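PDB 3TEE: flagella basal body P-ring formation protein FlgA from Salmonella typhimurium, which takes part in assembly of the flagellar P-ring in the periplasm, where it probably acts as a chaperone or modulator of that process. Local coordinates for residues A5-T8 and T9-Q13; A57-A60 and N61-R64; W139-K142 and A143-V147. One frame throughout, in Å; residues are numbered along the deposited sequence.

Contact 1 (A5-T8 and T9-Q13)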
ATOM      1  N   ALA A   5      -9.938 -29.447  12.022  1.00 28.13           N
ATOM      2  CA  ALA A   5      -9.702 -28.680  13.259  1.00 28.48           C
ATOM      3  C   ALA A   5      -8.289 -28.024  13.219  1.00 30.18           C
ATOM      4  O   ALA A   5      -8.134 -26.869  13.586  1.00 27.68           O
ATOM      5  CB  ALA A   5      -9.809 -29.614  14.462  1.00 28.90           C
ATOM      6  N   GLN A   6      -7.283 -28.776  12.752  1.00 26.31           N
ATOM      7  CA  GLN A   6      -5.908 -28.286  12.642  1.00 25.70           C
ATOM      8  C   GLN A   6      -5.811 -27.175  11.614  1.00 27.45           C
ATOM      9  O   GLN A   6      -5.252 -26.126  11.927  1.00 27.57           O
ATOM     10  CB  GLN A   6      -4.969 -29.448  12.273  1.00 26.74           C
ATOM     11  CG  GLN A   6      -4.778 -30.457  13.407  1.00 33.95           C
ATOM     12  CD  GLN A   6      -3.844 -31.595  13.008  1.00 45.15           C
ATOM     13  OE1 GLN A   6      -3.426 -31.698  11.867  1.00 45.02           O
ATOM     14  NE2 GLN A   6      -3.519 -32.491  13.922  1.00 34.56           N
ATOM     15  N   LEU A   7      -6.372 -27.368  10.417  1.00 26.08           N
ATOM     16  CA  LEU A   7      -6.377 -26.305   9.403  1.00 28.13           C
ATOM     17  C   LEU A   7      -7.144 -25.077   9.884  1.00 30.33           C
ATOM     18  O   LEU A   7      -6.696 -23.972   9.615  1.00 28.73           O
ATOM     19  CB  LEU A   7      -6.963 -26.781   8.054  1.00 29.01           C
ATOM     20  CG  LEU A   7      -6.069 -27.754   7.248  1.00 34.41           C
ATOM     21  CD1 LEU A   7      -6.876 -28.429   6.170  1.00 34.97           C
ATOM     22  CD2 LEU A   7      -4.844 -27.033   6.656  1.00 36.91           C
ATOM     23  N   THR A   8      -8.305 -25.270  10.559  1.00 27.97           N
ATOM     24  CA  THR A   8      -9.110 -24.150  11.095  1.00 27.69           C
ATOM     25  C   THR A   8      -8.289 -23.329  12.105  1.00 27.88           C
ATOM     26  O   THR A   8      -8.265 -22.095  12.022  1.00 25.67           O
ATOM     27  CB  THR A   8     -10.451 -24.660  11.674  1.00 32.30           C
ATOM     28  OG1 THR A   8     -11.205 -25.271  10.607  1.00 27.27           O
ATOM     29  CG2 THR A   8     -11.263 -23.533  12.348  1.00 28.72           C
ATOM     30  N   THR A   9      -7.614 -24.014  13.037  1.00 25.17           N
ATOM     31  CA  THR A   9      -6.728 -23.364  14.013  1.00 25.61           C
ATOM     32  C   THR A   9      -5.532 -22.702  13.284  1.00 28.29           C
ATOM     33  O   THR A   9      -5.182 -21.559  13.589  1.00 25.62           O
ATOM     34  CB  THR A   9      -6.288 -24.372  15.119  1.00 29.45           C
ATOM     35  OG1 THR A   9      -7.439 -24.756  15.866  1.00 30.66           O
ATOM     36  CG2 THR A   9      -5.241 -23.779  16.082  1.00 26.80           C
ATOM     37  N   TRP A  10      -4.910 -23.409  12.328  1.00 27.24           N
ATOM     38  CA  TRP A  10      -3.765 -22.834  11.621  1.00 28.39           C
ATOM     39  C   TRP A  10      -4.137 -21.519  10.895  1.00 29.51           C
ATOM     40  O   TRP A  10      -3.494 -20.488  11.134  1.00 28.75           O
ATOM     41  CB  TRP A  10      -3.141 -23.859  10.662  1.00 28.35           C
ATOM     42  CG  TRP A  10      -1.832 -23.439  10.072  1.00 30.31           C
ATOM     43  CD1 TRP A  10      -0.618 -23.424  10.693  1.00 34.17           C
ATOM     44  CD2 TRP A  10      -1.586 -23.142   8.700  1.00 30.14           C
ATOM     45  NE1 TRP A  10       0.369 -23.078   9.796  1.00 34.52           N
ATOM     46  CE2 TRP A  10      -0.201 -22.875   8.568  1.00 34.67           C
ATOM     47  CE3 TRP A  10      -2.411 -23.051   7.561  1.00 31.46           C
ATOM     48  CZ2 TRP A  10       0.390 -22.569   7.337  1.00 33.57           C
ATOM     49  CZ3 TRP A  10      -1.825 -22.708   6.344  1.00 33.38           C
ATOM     50  CH2 TRP A  10      -0.444 -22.461   6.248  1.00 33.96           C
ATOM     51  N   PHE A  11      -5.189 -21.533  10.073  1.00 25.68           N
ATOM     52  CA  PHE A  11      -5.599 -20.301   9.377  1.00 25.23           C
ATOM     53  C   PHE A  11      -6.090 -19.232  10.328  1.00 28.46           C
ATOM     54  O   PHE A  11      -5.822 -18.068  10.065  1.00 27.11           O
ATOM     55  CB  PHE A  11      -6.657 -20.565   8.298  1.00 26.23           C
ATOM     56  CG  PHE A  11      -6.047 -21.086   7.021  1.00 27.18           C
ATOM     57  CD1 PHE A  11      -5.457 -20.209   6.105  1.00 30.12           C
ATOM     58  CD2 PHE A  11      -6.097 -22.440   6.710  1.00 27.25           C
ATOM     59  CE1 PHE A  11      -4.897 -20.688   4.916  1.00 30.89           C
ATOM     60  CE2 PHE A  11      -5.521 -22.922   5.529  1.00 30.67           C
ATOM     61  CZ  PHE A  11      -4.956 -22.038   4.628  1.00 29.28           C
ATOM     62  N   SER A  12      -6.812 -19.602  11.421  1.00 25.46           N
ATOM     63  CA  SER A  12      -7.260 -18.615  12.440  1.00 24.30           C
ATOM     64  C   SER A  12      -6.036 -17.856  13.025  1.00 27.72           C
ATOM     65  O   SER A  12      -6.047 -16.629  13.111  1.00 27.84           O
ATOM     66  CB  SER A  12      -8.006 -19.322  13.581  1.00 23.46           C
ATOM     67  OG  SER A  12      -9.274 -19.799  13.148  1.00 28.29           O
ATOM     68  N   GLN A  13      -5.018 -18.596  13.472  1.00 26.27           N
ATOM     69  CA  GLN A  13      -3.779 -18.020  14.051  1.00 27.53           C
ATOM     70  C   GLN A  13      -3.027 -17.188  12.986  1.00 31.43           C
ATOM     71  O   GLN A  13      -2.608 -16.068  13.273  1.00 30.13           O
ATOM     72  CB  GLN A  13      -2.860 -19.118  14.609  1.00 28.16           C
ATOM     73  CG  GLN A  13      -3.430 -19.736  15.895  1.00 33.90           C
ATOM     74  CD  GLN A  13      -2.750 -20.994  16.382  1.00 34.27           C
ATOM     75  OE1 GLN A  13      -1.910 -21.577  15.693  1.00 29.67           O
ATOM     76  NE2 GLN A  13      -3.146 -21.468  17.577  1.00 27.73           N
TER
HETATM   77  O   HOH W   1     -10.222 -25.758  14.989  1.00 27.21           O
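Leu7 and Phe11 lie one turn apart on the amphipathic helix 2-14, and the end of one branch of the leucine, CD2, meets the rim of the phenylalanine ring, 4.3 Å from CE2. The backbone between them is regular: Phe11 N donates to Leu7 O with an N-H...O angle of 178°. With CG anti to its carbonyl carbon and beside the backbone N (chi1 -80°), the phenylalanine ring is set with its edge by Leu7 O, which lies near the ring plane, 3.3 Å from Phe11 CD2. The indole of Trp10 comes over one face of the Phe11 ring, its CE3 3.7 Å above the plane and offset toward the rim.

Large apolar residues suit positions 7 and 11, because here the helix packs against an antiparallel sheet: Leu7 and Phe11 are buried on valines of strands 21-26, 53-59 and 62-79, while Trp10, less deeply covered, flanks them and meets the ring of Phe41.

Small hydroxyl residues occupy the more open side. Thr8 OG1 hydrogen-bonds Asn4 O. Thr8 O accepts two bonds from Ser12, one from the backbone N and a shorter one from OG at 2.7 Å, and these donors approach from opposite faces of the carbonyl plane. Nearly one turn earlier, water 1 donates to Ala5 O at 2.7 Å and also hydrogen-bonds Thr9 OG1 at 3.1 Å.

Contact 2 (A57-A60 and N61-R64)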
ATOM      1  N   ALA A  57       0.972 -29.941   3.014  1.00 31.04           N
ATOM      2  CA  ALA A  57       0.898 -30.634   4.305  1.00 30.13           C
ATOM      3  C   ALA A  57       1.942 -31.732   4.275  1.00 33.40           C
ATOM      4  O   ALA A  57       1.874 -32.640   3.433  1.00 31.53           O
ATOM      5  CB  ALA A  57      -0.496 -31.217   4.526  1.00 29.45           C
ATOM      6  N   ARG A  58       2.953 -31.617   5.144  1.00 30.05           N
ATOM      7  CA  ARG A  58       4.045 -32.583   5.146  1.00 30.78           C
ATOM      8  C   ARG A  58       3.962 -33.536   6.306  1.00 33.48           C
ATOM      9  O   ARG A  58       3.661 -33.113   7.411  1.00 32.63           O
ATOM     10  CB  ARG A  58       5.417 -31.878   5.197  1.00 33.06           C
ATOM     11  CG  ARG A  58       5.823 -31.161   3.906  1.00 36.42           C
ATOM     12  CD  ARG A  58       7.252 -30.646   4.066  1.00 39.44           C
ATOM     13  NE  ARG A  58       7.821 -30.105   2.829  1.00 43.72           N
ATOM     14  CZ  ARG A  58       7.587 -28.881   2.373  1.00 52.15           C
ATOM     15  NH1 ARG A  58       8.152 -28.468   1.247  1.00 43.03           N
ATOM     16  NH2 ARG A  58       6.772 -28.066   3.028  1.00 41.89           N
ATOM     17  N   CYS A  59       4.318 -34.790   6.065  1.00 31.96           N
ATOM     18  CA  CYS A  59       4.458 -35.860   7.065  1.00 33.50           C
ATOM     19  C   CYS A  59       5.736 -36.561   6.668  1.00 36.66           C
ATOM     20  O   CYS A  59       6.251 -36.322   5.564  1.00 35.57           O
ATOM     21  CB  CYS A  59       3.285 -36.843   7.002  1.00 35.55           C
ATOM     22  SG  CYS A  59       1.719 -36.203   7.617  1.00 39.74           S
ATOM     23  N   ALA A  60       6.235 -37.479   7.517  1.00 34.32           N
ATOM     24  CA  ALA A  60       7.366 -38.315   7.128  1.00 36.73           C
ATOM     25  C   ALA A  60       6.920 -39.036   5.811  1.00 42.42           C
ATOM     26  O   ALA A  60       5.799 -39.555   5.755  1.00 42.88           O
ATOM     27  CB  ALA A  60       7.637 -39.348   8.217  1.00 38.31           C
ATOM     28  N   ASN A  61       7.738 -38.989   4.753  1.00 39.57           N
ATOM     29  CA  ASN A  61       7.399 -39.608   3.448  1.00 41.05           C
ATOM     30  C   ASN A  61       6.165 -39.082   2.719  1.00 41.25           C
ATOM     31  O   ASN A  61       5.676 -39.768   1.812  1.00 39.96           O
ATOM     32  CB  ASN A  61       7.364 -41.169   3.507  1.00 48.74           C
ATOM     33  CG  ASN A  61       8.418 -41.758   4.385  1.00 65.92           C
ATOM     34  OD1 ASN A  61       9.615 -41.566   4.169  1.00 62.76           O
ATOM     35  ND2 ASN A  61       7.978 -42.403   5.447  1.00 60.72           N
ATOM     36  N   GLU A  62       5.651 -37.877   3.077  1.00 34.82           N
ATOM     37  CA  GLU A  62       4.533 -37.303   2.336  1.00 33.45           C
ATOM     38  C   GLU A  62       4.669 -35.818   2.180  1.00 35.75           C
ATOM     39  O   GLU A  62       5.021 -35.133   3.131  1.00 35.34           O
ATOM     40  CB  GLU A  62       3.162 -37.561   3.002  1.00 35.18           C
ATOM     41  CG  GLU A  62       2.775 -39.021   3.161  1.00 46.69           C
ATOM     42  CD  GLU A  62       1.543 -39.252   4.015  1.00 53.18           C
ATOM     43  OE1 GLU A  62       0.692 -38.340   4.109  1.00 41.48           O
ATOM     44  OE2 GLU A  62       1.414 -40.366   4.562  1.00 62.16           O
ATOM     45  N   LYS A  63       4.265 -35.307   1.023  1.00 31.84           N
ATOM     46  CA  LYS A  63       4.155 -33.882   0.774  1.00 31.06           C
ATOM     47  C   LYS A  63       2.823 -33.707   0.033  1.00 35.22           C
ATOM     48  O   LYS A  63       2.775 -33.802  -1.191  1.00 35.51           O
ATOM     49  CB  LYS A  63       5.363 -33.347  -0.028  1.00 32.14           C
ATOM     50  CG  LYS A  63       5.237 -31.851  -0.311  1.00 39.32           C
ATOM     51  CD  LYS A  63       6.356 -31.378  -1.241  1.00 45.17           C
ATOM     52  CE  LYS A  63       6.337 -29.878  -1.374  1.00 48.02           C
ATOM     53  NZ  LYS A  63       7.258 -29.439  -2.451  1.00 51.74           N
ATOM     54  N   ARG A  64       1.739 -33.530   0.782  1.00 31.12           N
ATOM     55  CA  ARG A  64       0.400 -33.411   0.193  1.00 31.14           C
ATOM     56  C   ARG A  64       0.138 -32.005  -0.253  1.00 37.29           C
ATOM     57  O   ARG A  64       0.550 -31.068   0.442  1.00 37.34           O
ATOM     58  CB  ARG A  64      -0.697 -33.796   1.211  1.00 31.28           C
ATOM     59  CG  ARG A  64      -0.496 -35.172   1.886  1.00 35.34           C
ATOM     60  CD  ARG A  64      -0.493 -36.333   0.906  1.00 42.18           C
ATOM     61  NE  ARG A  64      -0.571 -37.606   1.619  1.00 46.24           N
ATOM     62  CZ  ARG A  64      -1.022 -38.736   1.092  1.00 60.58           C
ATOM     63  NH1 ARG A  64      -1.419 -38.775  -0.174  1.00 44.55           N
ATOM     64  NH2 ARG A  64      -1.093 -39.835   1.830  1.00 50.89           N
TER
HETATM   65  O   HOH W   2       9.959 -30.051  -1.068  1.00 55.26           O
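Asn61 and Ala60 form the corner of a type II beta turn running from Cys59 to Glu62, which closes the hairpin of strands 53-59 and 62-79. Asn61 takes positive backbone angles (phi 62°), a conformation asparagine tolerates better than most residues.

Glu62 opens the second strand. It pairs with Cys59 through two backbone bonds, each 3.0 Å long: its N donates to Cys59 O from well above the carbonyl plane, and its O receives Cys59 N. Their side chains share a face, Cys59 CB 4.1 Å from Glu62 CB, and on it Cys59 forms the disulfide with Cys36 and Glu62 OE2 hydrogen-bonds Ser35 OG.

Lys63 faces the other way, in a non-hydrogen-bonded pair with Arg58. The two long chains run side by side in the same direction, and Lys63 CE comes within 3.5 Å of Arg58 NH1. Water 2 accepts from Lys63 NZ at 3.1 Å and, weakly, from Arg58 NH1 in the guanidinium plane.

Arg64 exchanges two backbone bonds with Ala57, both 2.8 Å. A bend at chi2 (-61°) turns its chain back toward Glu62, where NE forms a salt bridge to OE1 at 2.9 Å; the carboxylate is met from above its plane.

The two faces therefore differ in charge balance. Pairing with Glu62 probably offsets the charge of Arg64, whereas Arg58 and Lys63 bring like charges together on an exposed surface, where the shared water and surrounding solvent probably ease their repulsion.

Contact 3 (W139-K142 and A143-V147)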
ATOM      1  N   TRP A 139      -0.934  15.427  -3.043  1.00 50.47           N
ATOM      2  CA  TRP A 139       0.191  16.180  -3.595  1.00 50.38           C
ATOM      3  C   TRP A 139       0.738  17.100  -2.512  1.00 56.20           C
ATOM      4  O   TRP A 139       0.017  17.983  -2.043  1.00 58.66           O
ATOM      5  CB  TRP A 139      -0.226  17.007  -4.816  1.00 48.36           C
ATOM      6  CG  TRP A 139      -0.831  16.250  -5.968  1.00 48.02           C
ATOM      7  CD1 TRP A 139      -1.896  16.644  -6.722  1.00 50.52           C
ATOM      8  CD2 TRP A 139      -0.338  15.039  -6.568  1.00 47.38           C
ATOM      9  NE1 TRP A 139      -2.096  15.760  -7.755  1.00 49.76           N
ATOM     10  CE2 TRP A 139      -1.164  14.758  -7.677  1.00 50.91           C
ATOM     11  CE3 TRP A 139       0.743  14.183  -6.297  1.00 49.21           C
ATOM     12  CZ2 TRP A 139      -0.946  13.656  -8.513  1.00 50.60           C
ATOM     13  CZ3 TRP A 139       0.943  13.072  -7.109  1.00 50.81           C
ATOM     14  CH2 TRP A 139       0.088  12.804  -8.189  1.00 51.22           C
ATOM     15  N   ARG A 140       1.991  16.887  -2.088  1.00 51.06           N
ATOM     16  CA  ARG A 140       2.630  17.779  -1.110  1.00 51.03           C
ATOM     17  C   ARG A 140       3.015  19.062  -1.859  1.00 55.05           C
ATOM     18  O   ARG A 140       2.903  20.166  -1.322  1.00 56.55           O
ATOM     19  CB  ARG A 140       3.869  17.110  -0.469  1.00 50.35           C
ATOM     20  CG  ARG A 140       4.569  17.937   0.624  1.00 56.03           C
ATOM     21  CD  ARG A 140       3.695  18.198   1.842  1.00 62.89           C
ATOM     22  NE  ARG A 140       4.199  19.281   2.695  1.00 62.19           N
ATOM     23  CZ  ARG A 140       3.892  20.567   2.548  1.00 78.40           C
ATOM     24  NH1 ARG A 140       3.108  20.961   1.552  1.00 68.90           N
ATOM     25  NH2 ARG A 140       4.376  21.470   3.387  1.00 71.42           N
ATOM     26  N   VAL A 141       3.395  18.898  -3.132  1.00 48.36           N
ATOM     27  CA  VAL A 141       3.763  19.991  -4.014  1.00 47.95           C
ATOM     28  C   VAL A 141       2.807  19.961  -5.210  1.00 49.88           C
ATOM     29  O   VAL A 141       2.599  18.903  -5.803  1.00 48.95           O
ATOM     30  CB  VAL A 141       5.269  19.859  -4.399  1.00 51.23           C
ATOM     31  CG1 VAL A 141       5.596  20.577  -5.689  1.00 50.91           C
ATOM     32  CG2 VAL A 141       6.168  20.337  -3.264  1.00 50.89           C
ATOM     33  N   LYS A 142       2.205  21.107  -5.532  1.00 47.43           N
ATOM     34  CA  LYS A 142       1.289  21.220  -6.671  1.00 48.22           C
ATOM     35  C   LYS A 142       1.882  22.086  -7.773  1.00 52.72           C
ATOM     36  O   LYS A 142       2.606  23.022  -7.468  1.00 53.41           O
ATOM     37  CB  LYS A 142      -0.082  21.773  -6.234  1.00 51.05           C
ATOM     38  CG  LYS A 142      -0.817  20.851  -5.246  1.00 58.90           C
ATOM     39  CD  LYS A 142      -2.053  21.519  -4.668  1.00 72.17           C
ATOM     40  CE  LYS A 142      -2.729  20.630  -3.648  1.00 90.26           C
ATOM     41  NZ  LYS A 142      -3.809  21.344  -2.918  1.00101.09           N
ATOM     42  N   ALA A 143       1.570  21.783  -9.050  1.00 49.66           N
ATOM     43  CA  ALA A 143       2.040  22.550 -10.200  1.00 50.41           C
ATOM     44  C   ALA A 143       1.656  24.039 -10.043  1.00 55.44           C
ATOM     45  O   ALA A 143       0.515  24.346  -9.687  1.00 55.13           O
ATOM     46  CB  ALA A 143       1.454  21.975 -11.478  1.00 50.93           C
ATOM     47  N   GLY A 144       2.636  24.927 -10.215  1.00 51.27           N
ATOM     48  CA  GLY A 144       2.452  26.372 -10.105  1.00 51.37           C
ATOM     49  C   GLY A 144       2.769  26.954  -8.739  1.00 56.82           C
ATOM     50  O   GLY A 144       2.874  28.174  -8.591  1.00 58.48           O
ATOM     51  N   GLN A 145       2.959  26.089  -7.744  1.00 52.78           N
ATOM     52  CA  GLN A 145       3.262  26.463  -6.365  1.00 53.50           C
ATOM     53  C   GLN A 145       4.696  26.947  -6.212  1.00 58.53           C
ATOM     54  O   GLN A 145       5.604  26.361  -6.803  1.00 57.97           O
ATOM     55  CB  GLN A 145       3.064  25.236  -5.469  1.00 54.51           C
ATOM     56  CG  GLN A 145       2.831  25.503  -4.001  1.00 70.13           C
ATOM     57  CD  GLN A 145       2.238  24.258  -3.386  1.00 85.57           C
ATOM     58  OE1 GLN A 145       2.946  23.307  -3.040  1.00 78.02           O
ATOM     59  NE2 GLN A 145       0.915  24.212  -3.297  1.00 78.14           N
ATOM     60  N   ARG A 146       4.899  27.972  -5.360  1.00 55.55           N
ATOM     61  CA  ARG A 146       6.213  28.492  -5.004  1.00 55.41           C
ATOM     62  C   ARG A 146       6.817  27.448  -4.075  1.00 56.65           C
ATOM     63  O   ARG A 146       6.157  27.008  -3.130  1.00 57.09           O
ATOM     64  CB  ARG A 146       6.088  29.856  -4.304  1.00 59.15           C
ATOM     65  CG  ARG A 146       7.425  30.477  -3.897  1.00 77.33           C
ATOM     66  CD  ARG A 146       7.266  31.893  -3.377  1.00 96.00           C
ATOM     67  NE  ARG A 146       8.431  32.327  -2.602  1.00110.75           N
ATOM     68  CZ  ARG A 146       8.526  32.241  -1.278  1.00128.70           C
ATOM     69  NH1 ARG A 146       7.527  31.735  -0.564  1.00117.21           N
ATOM     70  NH2 ARG A 146       9.619  32.662  -0.657  1.00117.32           N
ATOM     71  N   VAL A 147       8.030  26.981  -4.387  1.00 49.51           N
ATOM     72  CA  VAL A 147       8.690  25.938  -3.587  1.00 47.35           C
ATOM     73  C   VAL A 147      10.117  26.354  -3.268  1.00 50.76           C
ATOM     74  O   VAL A 147      10.652  27.261  -3.908  1.00 49.76           O
ATOM     75  CB  VAL A 147       8.675  24.547  -4.277  1.00 49.76           C
ATOM     76  CG1 VAL A 147       7.260  23.980  -4.379  1.00 48.82           C
ATOM     77  CG2 VAL A 147       9.350  24.595  -5.648  1.00 49.07           C
TER
HETATM   78  O   HOH W   3       0.113  21.759  -1.082  1.00 74.90           O
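Val141 and Val147 make the buried apolar part of this contact, their side chains crossing at about a right angle. CG1 of Val147 meets both methyls of Val141, 4.0 Å from CG1 and 4.0 Å from CG2. Branched apolar residues suit this closely packed place, which Ala164, Val188 and Ile194 also line, bringing strands 157-164, 183-188 and 194-197 around the pair.

Between the valines the chain reverses through a type II beta turn from Lys142 to Gln145, closed by Gln145 N donating to Lys142 O at 3.1 Å; Gln145 CB also comes close to that oxygen, at 3.0 Å. Gly144 takes its third position with phi at 94°, where a side chain would press on the preceding carbonyl oxygen. Just before the turn, Arg140 and Val141 both face Ala168 in a classic beta bulge. Beyond the turn the chain runs on into strand 146-152 of the mixed five-stranded sheet.

Toward solvent the contact is looser and polar. The Gln145 side chain reaches across the turn: with CG anti to the backbone N (chi1 -158°) and the chain extended, its amide is carried over to Lys142, whose N donates a weak bond to OE1 at 3.4 Å. The other end of the amide, NE2, lies 3.9 Å from Lys142 CB and gives a weak bond to water 3, which in turn donates to Arg140 O at 3.2 Å. Glutamine suits the position by offering an acceptor and a donor on one flat group. The Lys142 chain leads away from the turn, while Arg140 NE is held by Ser190 O.

Contacts 1 and 2 belong to the same N-terminal part of the fold, their centres about 18 Å apart: the helix of contact 1 packs on the sheet whose hairpin end is contact 2, and both involve strands 53-59 and 62-79. Contact 3 lies on the opposite side of the chain's centre, about 50 Å from contact 1 and 59 Å from contact 2, centre to centre, and introduces a separate sheet. Contacts 1 and 3 are partly buried, each combining an apolar side with a polar, water-linked one; in contact 1 the apolar side joins a leucine to two aromatic rings, in contact 3 it is two valines. Contact 2 is a surface hairpin, dominated by charged side chains and a disulfide.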